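Local coordinates for protein ORF59 (Human herpesvirus 8, PDB 3HSL) that acts as the DNA polymerase accessory subunit in viral lytic replication, raising the processivity of the polymerase, probably as a sliding clamp, at residues S250-L254 with E255-A259; V14-V18 with T19-K23; T208-G212 with G213-I217. All coordinates share one frame; numbering follows the deposited sequence.

Overall arrangement
Contact 2 (14-18 with 19-23) comes first along the chain, then contact 3 (208-212 with 213-217), then contact 1 (250-254 with 255-259). Contacts 1 and 2 each mark a place where a strand turns directly into a capped helix. They lie on opposite sides of the chain's centre, their centres about 33 Å apart. Contact 3 is a hairpin end about 44 Å from contact 2, centre to centre, but only about 13 Å from contact 1, which it touches where Leu-211 CD1 packs on Leu-254 CD2 at 3.6 Å. Contacts 1 and 3 thus share one hydrophobic layer with helix 175-186, while contact 2 lies on the other side of the chain's centre in this clamp-family subunit.

Contact 1: S250-L254 with E255-A259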
ATOM      1  N   SER A 250       2.330 -37.279   8.271  1.00 18.27           N
ATOM      2  CA  SER A 250       2.826 -35.956   8.589  1.00 18.82           C
ATOM      3  C   SER A 250       1.774 -35.254   9.386  1.00 19.13           C
ATOM      4  O   SER A 250       0.596 -35.477   9.175  1.00 18.87           O
ATOM      5  CB  SER A 250       3.089 -35.143   7.334  1.00 18.92           C
ATOM      6  OG  SER A 250       4.116 -35.731   6.561  1.00 21.59           O
ATOM      7  N   ARG A 251       2.205 -34.408  10.309  1.00 19.90           N
ATOM      8  CA  ARG A 251       1.276 -33.610  11.092  1.00 20.52           C
ATOM      9  C   ARG A 251       1.736 -32.158  11.017  1.00 20.61           C
ATOM     10  O   ARG A 251       2.623 -31.702  11.743  1.00 21.31           O
ATOM     11  CB  ARG A 251       1.009 -34.145  12.507  1.00 20.75           C
ATOM     12  CG  ARG A 251       2.168 -34.474  13.378  1.00 22.39           C
ATOM     13  CD  ARG A 251       1.649 -34.855  14.775  1.00 24.80           C
ATOM     14  NE  ARG A 251       0.659 -35.932  14.730  1.00 26.88           N
ATOM     15  CZ  ARG A 251       0.939 -37.231  14.834  1.00 29.07           C
ATOM     16  NH1 ARG A 251       2.191 -37.644  14.994  1.00 29.68           N
ATOM     17  NH2 ARG A 251      -0.038 -38.130  14.781  1.00 29.88           N
ATOM     18  N   VAL A 252       1.099 -31.447  10.106  1.00 19.95           N
ATOM     19  CA  VAL A 252       1.424 -30.071   9.823  1.00 20.06           C
ATOM     20  C   VAL A 252       0.370 -29.088  10.307  1.00 20.28           C
ATOM     21  O   VAL A 252      -0.723 -29.490  10.750  1.00 20.32           O
ATOM     22  CB  VAL A 252       1.558 -29.903   8.303  1.00 20.01           C
ATOM     23  CG1 VAL A 252       2.555 -30.917   7.756  1.00 20.15           C
ATOM     24  CG2 VAL A 252       0.224 -30.111   7.645  1.00 18.63           C
ATOM     25  N   SER A 253       0.709 -27.801  10.218  1.00 20.16           N
ATOM     26  CA  SER A 253      -0.200 -26.740  10.622  1.00 20.45           C
ATOM     27  C   SER A 253      -1.313 -26.545   9.617  1.00 20.92           C
ATOM     28  O   SER A 253      -1.049 -26.418   8.415  1.00 20.54           O
ATOM     29  CB  SER A 253       0.536 -25.427  10.738  1.00 20.53           C
ATOM     30  OG  SER A 253      -0.407 -24.385  10.880  1.00 21.06           O
ATOM     31  N   LEU A 254      -2.549 -26.520  10.118  1.00 21.47           N
ATOM     32  CA  LEU A 254      -3.732 -26.322   9.288  1.00 22.21           C
ATOM     33  C   LEU A 254      -3.703 -25.001   8.541  1.00 23.66           C
ATOM     34  O   LEU A 254      -4.000 -24.992   7.351  1.00 24.28           O
ATOM     35  CB  LEU A 254      -5.015 -26.414  10.105  1.00 22.12           C
ATOM     36  CG  LEU A 254      -6.338 -26.278   9.333  1.00 22.06           C
ATOM     37  CD1 LEU A 254      -6.498 -27.331   8.229  1.00 22.03           C
ATOM     38  CD2 LEU A 254      -7.519 -26.315  10.277  1.00 20.74           C
ATOM     39  N   GLU A 255      -3.352 -23.896   9.220  1.00 24.68           N
ATOM     40  CA  GLU A 255      -3.265 -22.585   8.555  1.00 25.51           C
ATOM     41  C   GLU A 255      -2.280 -22.672   7.411  1.00 25.39           C
ATOM     42  O   GLU A 255      -2.570 -22.226   6.294  1.00 26.15           O
ATOM     43  CB  GLU A 255      -2.766 -21.469   9.469  1.00 26.43           C
ATOM     44  CG  GLU A 255      -3.653 -21.049  10.644  1.00 28.93           C
ATOM     45  CD  GLU A 255      -3.047 -19.860  11.411  1.00 30.56           C
ATOM     46  OE1 GLU A 255      -2.149 -19.166  10.841  1.00 28.95           O
ATOM     47  OE2 GLU A 255      -3.480 -19.636  12.576  1.00 31.36           O
ATOM     48  N   SER A 256      -1.113 -23.247   7.695  1.00 24.55           N
ATOM     49  CA  SER A 256      -0.091 -23.387   6.672  1.00 24.14           C
ATOM     50  C   SER A 256      -0.592 -24.217   5.497  1.00 23.71           C
ATOM     51  O   SER A 256      -0.297 -23.903   4.356  1.00 24.02           O
ATOM     52  CB  SER A 256       1.193 -23.978   7.247  1.00 24.10           C
ATOM     53  OG  SER A 256       1.780 -23.081   8.179  1.00 24.69           O
ATOM     54  N   LEU A 257      -1.352 -25.270   5.777  1.00 23.01           N
ATOM     55  CA  LEU A 257      -1.847 -26.136   4.721  1.00 22.27           C
ATOM     56  C   LEU A 257      -2.819 -25.408   3.803  1.00 21.85           C
ATOM     57  O   LEU A 257      -2.666 -25.473   2.593  1.00 21.61           O
ATOM     58  CB  LEU A 257      -2.439 -27.428   5.298  1.00 22.26           C
ATOM     59  CG  LEU A 257      -2.970 -28.504   4.334  1.00 22.31           C
ATOM     60  CD1 LEU A 257      -1.949 -28.910   3.273  1.00 22.88           C
ATOM     61  CD2 LEU A 257      -3.427 -29.724   5.096  1.00 21.39           C
ATOM     62  N   ILE A 258      -3.804 -24.726   4.385  1.00 21.70           N
ATOM     63  CA  ILE A 258      -4.795 -23.962   3.632  1.00 21.69           C
ATOM     64  C   ILE A 258      -4.056 -22.982   2.696  1.00 21.48           C
ATOM     65  O   ILE A 258      -4.172 -23.053   1.477  1.00 21.36           O
ATOM     66  CB  ILE A 258      -5.702 -23.114   4.575  1.00 22.03           C
ATOM     67  CG1 ILE A 258      -6.351 -23.941   5.713  1.00 23.22           C
ATOM     68  CG2 ILE A 258      -6.763 -22.342   3.767  1.00 21.68           C
ATOM     69  CD1 ILE A 258      -7.460 -24.902   5.310  1.00 23.09           C
ATOM     70  N   ALA A 259      -3.294 -22.068   3.285  1.00 21.27           N
ATOM     71  CA  ALA A 259      -2.542 -21.080   2.530  1.00 21.08           C
ATOM     72  C   ALA A 259      -1.637 -21.746   1.487  1.00 21.14           C
ATOM     73  O   ALA A 259      -1.555 -21.303   0.340  1.00 20.75           O
ATOM     74  CB  ALA A 259      -1.722 -20.244   3.480  1.00 20.84           C
TER
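A helix N-cap joins strand 248-253 to helix 254-263, with Ser-253 as the cap residue facing Ser-256 one turn on. A small hydroxyl suits this place because it can turn back to the open end of the helix: with OG anti to the backbone N (chi1 169°), it receives Ser-256 N in a straight but long, weak bond of 3.5 Å. The backbone takes over at once. Leu-257 N donates to Ser-253 O at 2.9 Å, and Ile-258 N to Leu-254 O at 3.0 Å. Val-252 and Leu-257, either side of the cap, form a loose hydrophobic staple, Val-252 CG2 lying 4.4 Å from Leu-257 CB. One turn along, Leu-254 CD1 meets Ile-258 CD1 at 3.9 Å, the two branched chains crossing at a slant. Asp-193 reinforces the cap by bonding to both Ser-253 OG and Glu-255 N, and its negative charge is probably well placed by the positive end of the helix dipole. Ser-256 OG is tied to Val-57 O and Ala-60 N. Branched apolar chains suit the buried positions around the cap: Leu-254, Leu-257 and Ile-258 pack on Leu-185 of helix 175-186, and Val-252 and Leu-257 on Leu-302 of strand 296-302.

Contact 2: V14-V18 with T19-K23; sequences VRVDV and TLLSK
The N-terminal cap of helix 18-35 is made by Asp-17, whose carboxylate folds over the first turn to meet Leu-20. Asp-17 CG stands anti to the backbone N (chi1 -176°), which carries OD1 forward to accept Leu-20 N at 3.0 Å. The N-H reaches this oxygen from above the carboxylate, 57° out of its plane. The side chains of Asp-17 and Leu-20 cross at about a right angle, with Asp-17 CG 3.5 Å from Leu-20 CB. Aspartate is well suited to the position, being short enough to bend back and carrying a negative charge that would probably interact well with the partial positive charge at the start of the helix. Its backbone oxygen starts the helical pattern, accepting Leu-21 N at 3.1 Å.

Just before the cap, the chain leaves strand 12-16 through an inverse gamma turn centred on Asp-17, with a weak bond from Val-18 N to Val-16 O. The sharp bend brings Val-16 and Leu-21 together as a hydrophobic staple, the apolar pair that often brackets an N-cap. Their side chains are also set roughly perpendicular, Val-16 CG1 touching Leu-21 CD1 at 3.6 Å; Val-16 also packs on Ala-111 and Ile-113 of strand 108-116, and Leu-21 on Phe-104.

Further round the turn, two donors of one residue grip Val-18 O from opposite faces of its carbonyl plane: Ser-22 N at 2.9 Å and Ser-22 OG at 2.8 Å. A chi1 of -58° sets the hydroxyl beside its own backbone N, where a short serine side chain can return its hydrogen to the preceding turn.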
ATOM      1  N   VAL A  14      23.562  -6.340 -10.521  1.00 24.75           N
ATOM      2  CA  VAL A  14      22.857  -7.135 -11.500  1.00 24.04           C
ATOM      3  C   VAL A  14      21.720  -6.326 -12.138  1.00 23.52           C
ATOM      4  O   VAL A  14      21.068  -5.520 -11.464  1.00 23.50           O
ATOM      5  CB  VAL A  14      22.308  -8.424 -10.825  1.00 24.23           C
ATOM      6  CG1 VAL A  14      21.211  -8.092  -9.801  1.00 23.79           C
ATOM      7  CG2 VAL A  14      21.781  -9.386 -11.844  1.00 24.64           C
ATOM      8  N   ARG A  15      21.500  -6.541 -13.432  1.00 23.02           N
ATOM      9  CA  ARG A  15      20.427  -5.900 -14.167  1.00 23.27           C
ATOM     10  C   ARG A  15      19.279  -6.902 -14.156  1.00 23.05           C
ATOM     11  O   ARG A  15      19.479  -8.093 -14.439  1.00 23.06           O
ATOM     12  CB  ARG A  15      20.832  -5.585 -15.604  1.00 24.02           C
ATOM     13  CG  ARG A  15      19.653  -5.150 -16.490  1.00 27.47           C
ATOM     14  CD  ARG A  15      20.039  -5.087 -17.973  1.00 32.45           C
ATOM     15  NE  ARG A  15      18.876  -5.004 -18.873  1.00 35.13           N
ATOM     16  CZ  ARG A  15      18.183  -6.059 -19.327  1.00 36.05           C
ATOM     17  NH1 ARG A  15      18.514  -7.302 -18.976  1.00 35.63           N
ATOM     18  NH2 ARG A  15      17.148  -5.873 -20.139  1.00 36.54           N
ATOM     19  N   VAL A  16      18.081  -6.415 -13.832  1.00 22.73           N
ATOM     20  CA  VAL A  16      16.864  -7.241 -13.747  1.00 22.45           C
ATOM     21  C   VAL A  16      16.088  -7.322 -15.073  1.00 22.00           C
ATOM     22  O   VAL A  16      15.739  -6.295 -15.647  1.00 22.13           O
ATOM     23  CB  VAL A  16      15.952  -6.683 -12.628  1.00 22.70           C
ATOM     24  CG1 VAL A  16      14.671  -7.504 -12.485  1.00 22.18           C
ATOM     25  CG2 VAL A  16      16.723  -6.641 -11.305  1.00 22.69           C
ATOM     26  N   ASP A  17      15.822  -8.536 -15.558  1.00 21.45           N
ATOM     27  CA  ASP A  17      15.082  -8.705 -16.818  1.00 21.08           C
ATOM     28  C   ASP A  17      13.591  -8.460 -16.546  1.00 20.84           C
ATOM     29  O   ASP A  17      12.805  -9.409 -16.354  1.00 21.01           O
ATOM     30  CB  ASP A  17      15.324 -10.101 -17.401  1.00 21.05           C
ATOM     31  CG  ASP A  17      14.655 -10.299 -18.756  1.00 22.10           C
ATOM     32  OD1 ASP A  17      13.706  -9.554 -19.093  1.00 22.70           O
ATOM     33  OD2 ASP A  17      15.081 -11.212 -19.494  1.00 22.28           O
ATOM     34  N   VAL A  18      13.205  -7.184 -16.530  1.00 19.93           N
ATOM     35  CA  VAL A  18      11.820  -6.808 -16.227  1.00 18.98           C
ATOM     36  C   VAL A  18      10.794  -7.335 -17.209  1.00 18.93           C
ATOM     37  O   VAL A  18       9.638  -7.548 -16.844  1.00 18.40           O
ATOM     38  CB  VAL A  18      11.656  -5.306 -15.991  1.00 18.58           C
ATOM     39  CG1 VAL A  18      12.468  -4.895 -14.762  1.00 17.72           C
ATOM     40  CG2 VAL A  18      12.069  -4.519 -17.209  1.00 17.77           C
ATOM     41  N   THR A  19      11.235  -7.541 -18.449  1.00 19.25           N
ATOM     42  CA  THR A  19      10.390  -8.061 -19.521  1.00 19.59           C
ATOM     43  C   THR A  19       9.955  -9.487 -19.180  1.00 19.82           C
ATOM     44  O   THR A  19       8.826  -9.893 -19.467  1.00 19.60           O
ATOM     45  CB  THR A  19      11.157  -8.060 -20.855  1.00 19.70           C
ATOM     46  OG1 THR A  19      11.658  -6.740 -21.126  1.00 19.97           O
ATOM     47  CG2 THR A  19      10.262  -8.518 -21.999  1.00 19.66           C
ATOM     48  N   LEU A  20      10.872 -10.232 -18.566  1.00 20.12           N
ATOM     49  CA  LEU A  20      10.635 -11.594 -18.156  1.00 20.68           C
ATOM     50  C   LEU A  20       9.746 -11.590 -16.935  1.00 20.87           C
ATOM     51  O   LEU A  20       8.851 -12.427 -16.807  1.00 21.30           O
ATOM     52  CB  LEU A  20      11.958 -12.294 -17.837  1.00 21.48           C
ATOM     53  CG  LEU A  20      11.942 -13.651 -17.107  1.00 22.92           C
ATOM     54  CD1 LEU A  20      11.081 -14.697 -17.816  1.00 24.70           C
ATOM     55  CD2 LEU A  20      13.358 -14.149 -16.960  1.00 23.80           C
ATOM     56  N   LEU A  21       9.989 -10.649 -16.031  1.00 20.37           N
ATOM     57  CA  LEU A  21       9.169 -10.581 -14.848  1.00 20.19           C
ATOM     58  C   LEU A  21       7.725 -10.209 -15.183  1.00 21.26           C
ATOM     59  O   LEU A  21       6.804 -10.615 -14.481  1.00 21.90           O
ATOM     60  CB  LEU A  21       9.770  -9.651 -13.806  1.00 19.73           C
ATOM     61  CG  LEU A  21      11.163 -10.025 -13.276  1.00 18.09           C
ATOM     62  CD1 LEU A  21      11.479  -9.079 -12.149  1.00 16.96           C
ATOM     63  CD2 LEU A  21      11.248 -11.462 -12.770  1.00 14.86           C
ATOM     64  N   SER A  22       7.528  -9.442 -16.254  1.00 21.89           N
ATOM     65  CA  SER A  22       6.186  -9.048 -16.680  1.00 22.23           C
ATOM     66  C   SER A  22       5.396 -10.259 -17.069  1.00 22.41           C
ATOM     67  O   SER A  22       4.244 -10.396 -16.669  1.00 22.26           O
ATOM     68  CB  SER A  22       6.220  -8.116 -17.882  1.00 21.91           C
ATOM     69  OG  SER A  22       6.968  -6.977 -17.551  1.00 23.69           O
ATOM     70  N   LYS A  23       6.023 -11.133 -17.850  1.00 22.91           N
ATOM     71  CA  LYS A  23       5.364 -12.339 -18.317  1.00 23.69           C
ATOM     72  C   LYS A  23       4.999 -13.231 -17.138  1.00 24.28           C
ATOM     73  O   LYS A  23       4.116 -14.068 -17.245  1.00 24.30           O
ATOM     74  CB  LYS A  23       6.245 -13.085 -19.318  1.00 23.72           C
TER

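Contact 3: T208-G212 with G213-I217; sequences TFSLG and GVSKI
Phe-209 O accepts Lys-216 N at 2.7 Å, and Phe-209 N returns a bond to Lys-216 O at 2.8 Å. These bonds make Phe-209 and Lys-216 a hydrogen-bonded antiparallel pair. Their side chains leave from the same face, and the Phe-209 ring has Lys-216 O near its plane at one edge. On that face Phe-209, a large apolar residue suited to a buried place, packs on Leu-181 of helix 175-186, while the Lys-216 side chain touches Phe-180 and Trp-184, its extended chain (chi2 180°) probably offering methylenes to these rings as its end leads away from strand 206-211.

Strands 206-211 and 214-222 form a beta hairpin, closed by a type II' turn from Leu-211 to Val-214. Leu-211 N donates to Val-214 O at 3.0 Å, and Val-214 N to Leu-211 O at 2.8 Å. Gly-212 takes the first corner with a positive phi of 54°; a CB here would come against Gly-213 N, and glycine, which has none, suits the corner. Gly-213 takes the second.

The other face bears Thr-208, Ser-210 and Ser-215, polar residues suited to a more open surface, and the apolar Ile-217, which Thr-208 partly covers. These two run side by side in a non-hydrogen-bonded pair. Ile-217 bends at its second torsion (chi2 -66°), which turns CD1 toward Thr-208, 3.6 Å from its CG2.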
ATOM      1  N   THR A 208      -5.183 -39.711   3.712  1.00 15.08           N
ATOM      2  CA  THR A 208      -6.274 -39.218   4.535  1.00 14.70           C
ATOM      3  C   THR A 208      -5.872 -37.971   5.330  1.00 14.50           C
ATOM      4  O   THR A 208      -4.762 -37.877   5.848  1.00 14.03           O
ATOM      5  CB  THR A 208      -6.862 -40.327   5.461  1.00 14.29           C
ATOM      6  OG1 THR A 208      -6.353 -40.242   6.787  1.00 14.70           O
ATOM      7  CG2 THR A 208      -6.651 -41.705   4.882  1.00 14.11           C
ATOM      8  N   PHE A 209      -6.795 -37.018   5.412  1.00 14.63           N
ATOM      9  CA  PHE A 209      -6.577 -35.773   6.148  1.00 14.46           C
ATOM     10  C   PHE A 209      -7.368 -35.933   7.431  1.00 14.74           C
ATOM     11  O   PHE A 209      -8.576 -36.125   7.401  1.00 14.91           O
ATOM     12  CB  PHE A 209      -6.979 -34.563   5.301  1.00 14.01           C
ATOM     13  CG  PHE A 209      -6.121 -34.383   4.061  1.00 13.75           C
ATOM     14  CD1 PHE A 209      -5.059 -33.465   4.053  1.00 14.33           C
ATOM     15  CD2 PHE A 209      -6.362 -35.128   2.905  1.00 14.35           C
ATOM     16  CE1 PHE A 209      -4.249 -33.286   2.906  1.00 13.63           C
ATOM     17  CE2 PHE A 209      -5.563 -34.963   1.749  1.00 14.80           C
ATOM     18  CZ  PHE A 209      -4.501 -34.038   1.752  1.00 14.30           C
ATOM     19  N   SER A 210      -6.668 -35.859   8.553  1.00 15.57           N
ATOM     20  CA  SER A 210      -7.268 -36.055   9.867  1.00 17.08           C
ATOM     21  C   SER A 210      -7.047 -34.885  10.792  1.00 18.01           C
ATOM     22  O   SER A 210      -5.911 -34.434  11.018  1.00 17.81           O
ATOM     23  CB  SER A 210      -6.726 -37.338  10.513  1.00 17.14           C
ATOM     24  OG  SER A 210      -7.252 -37.494  11.817  1.00 16.85           O
ATOM     25  N   LEU A 211      -8.149 -34.400  11.338  1.00 19.37           N
ATOM     26  CA  LEU A 211      -8.074 -33.236  12.181  1.00 21.10           C
ATOM     27  C   LEU A 211      -9.183 -33.263  13.233  1.00 21.74           C
ATOM     28  O   LEU A 211     -10.319 -33.657  12.947  1.00 21.71           O
ATOM     29  CB  LEU A 211      -8.221 -32.041  11.242  1.00 21.55           C
ATOM     30  CG  LEU A 211      -7.826 -30.619  11.571  1.00 22.95           C
ATOM     31  CD1 LEU A 211      -8.197 -29.836  10.342  1.00 24.85           C
ATOM     32  CD2 LEU A 211      -8.556 -30.080  12.767  1.00 24.35           C
ATOM     33  N   GLY A 212      -8.859 -32.841  14.451  1.00 22.56           N
ATOM     34  CA  GLY A 212      -9.841 -32.863  15.525  1.00 23.27           C
ATOM     35  C   GLY A 212     -10.307 -34.298  15.514  1.00 23.95           C
ATOM     36  O   GLY A 212      -9.494 -35.214  15.704  1.00 24.51           O
ATOM     37  N   GLY A 213     -11.603 -34.502  15.286  1.00 24.08           N
ATOM     38  CA  GLY A 213     -12.178 -35.852  15.235  1.00 23.61           C
ATOM     39  C   GLY A 213     -12.852 -36.199  13.914  1.00 23.53           C
ATOM     40  O   GLY A 213     -13.745 -37.033  13.886  1.00 23.64           O
ATOM     41  N   VAL A 214     -12.433 -35.562  12.821  1.00 23.44           N
ATOM     42  CA  VAL A 214     -13.008 -35.810  11.489  1.00 23.50           C
ATOM     43  C   VAL A 214     -11.924 -36.080  10.457  1.00 23.65           C
ATOM     44  O   VAL A 214     -10.815 -35.571  10.575  1.00 23.80           O
ATOM     45  CB  VAL A 214     -13.897 -34.632  10.993  1.00 23.68           C
ATOM     46  CG1 VAL A 214     -15.220 -34.582  11.753  1.00 23.50           C
ATOM     47  CG2 VAL A 214     -13.144 -33.289  11.051  1.00 22.90           C
ATOM     48  N   SER A 215     -12.238 -36.877   9.444  1.00 23.89           N
ATOM     49  CA  SER A 215     -11.243 -37.204   8.436  1.00 24.62           C
ATOM     50  C   SER A 215     -11.738 -37.093   7.019  1.00 25.17           C
ATOM     51  O   SER A 215     -12.947 -37.161   6.763  1.00 25.58           O
ATOM     52  CB  SER A 215     -10.833 -38.666   8.599  1.00 24.73           C
ATOM     53  OG  SER A 215     -10.385 -38.938   9.909  1.00 26.92           O
ATOM     54  N   LYS A 216     -10.808 -36.920   6.086  1.00 25.10           N
ATOM     55  CA  LYS A 216     -11.205 -36.921   4.698  1.00 25.27           C
ATOM     56  C   LYS A 216     -10.332 -37.967   4.019  1.00 24.90           C
ATOM     57  O   LYS A 216      -9.106 -37.941   4.135  1.00 24.90           O
ATOM     58  CB  LYS A 216     -11.092 -35.574   4.004  1.00 25.63           C
ATOM     59  CG  LYS A 216     -11.879 -35.599   2.702  1.00 27.07           C
ATOM     60  CD  LYS A 216     -11.837 -34.299   1.940  1.00 29.72           C
ATOM     61  CE  LYS A 216     -12.966 -34.226   0.882  1.00 31.09           C
ATOM     62  NZ  LYS A 216     -13.010 -35.320  -0.145  1.00 32.69           N
ATOM     63  N   ILE A 217     -10.986 -38.879   3.318  1.00 24.41           N
ATOM     64  CA  ILE A 217     -10.329 -39.960   2.605  1.00 24.34           C
ATOM     65  C   ILE A 217     -10.305 -39.701   1.092  1.00 24.00           C
ATOM     66  O   ILE A 217     -11.328 -39.380   0.496  1.00 24.48           O
ATOM     67  CB  ILE A 217     -11.117 -41.292   2.797  1.00 24.54           C
ATOM     68  CG1 ILE A 217     -11.456 -41.572   4.271  1.00 25.47           C
ATOM     69  CG2 ILE A 217     -10.393 -42.462   2.145  1.00 23.93           C
ATOM     70  CD1 ILE A 217     -10.260 -41.831   5.164  1.00 26.47           C
TER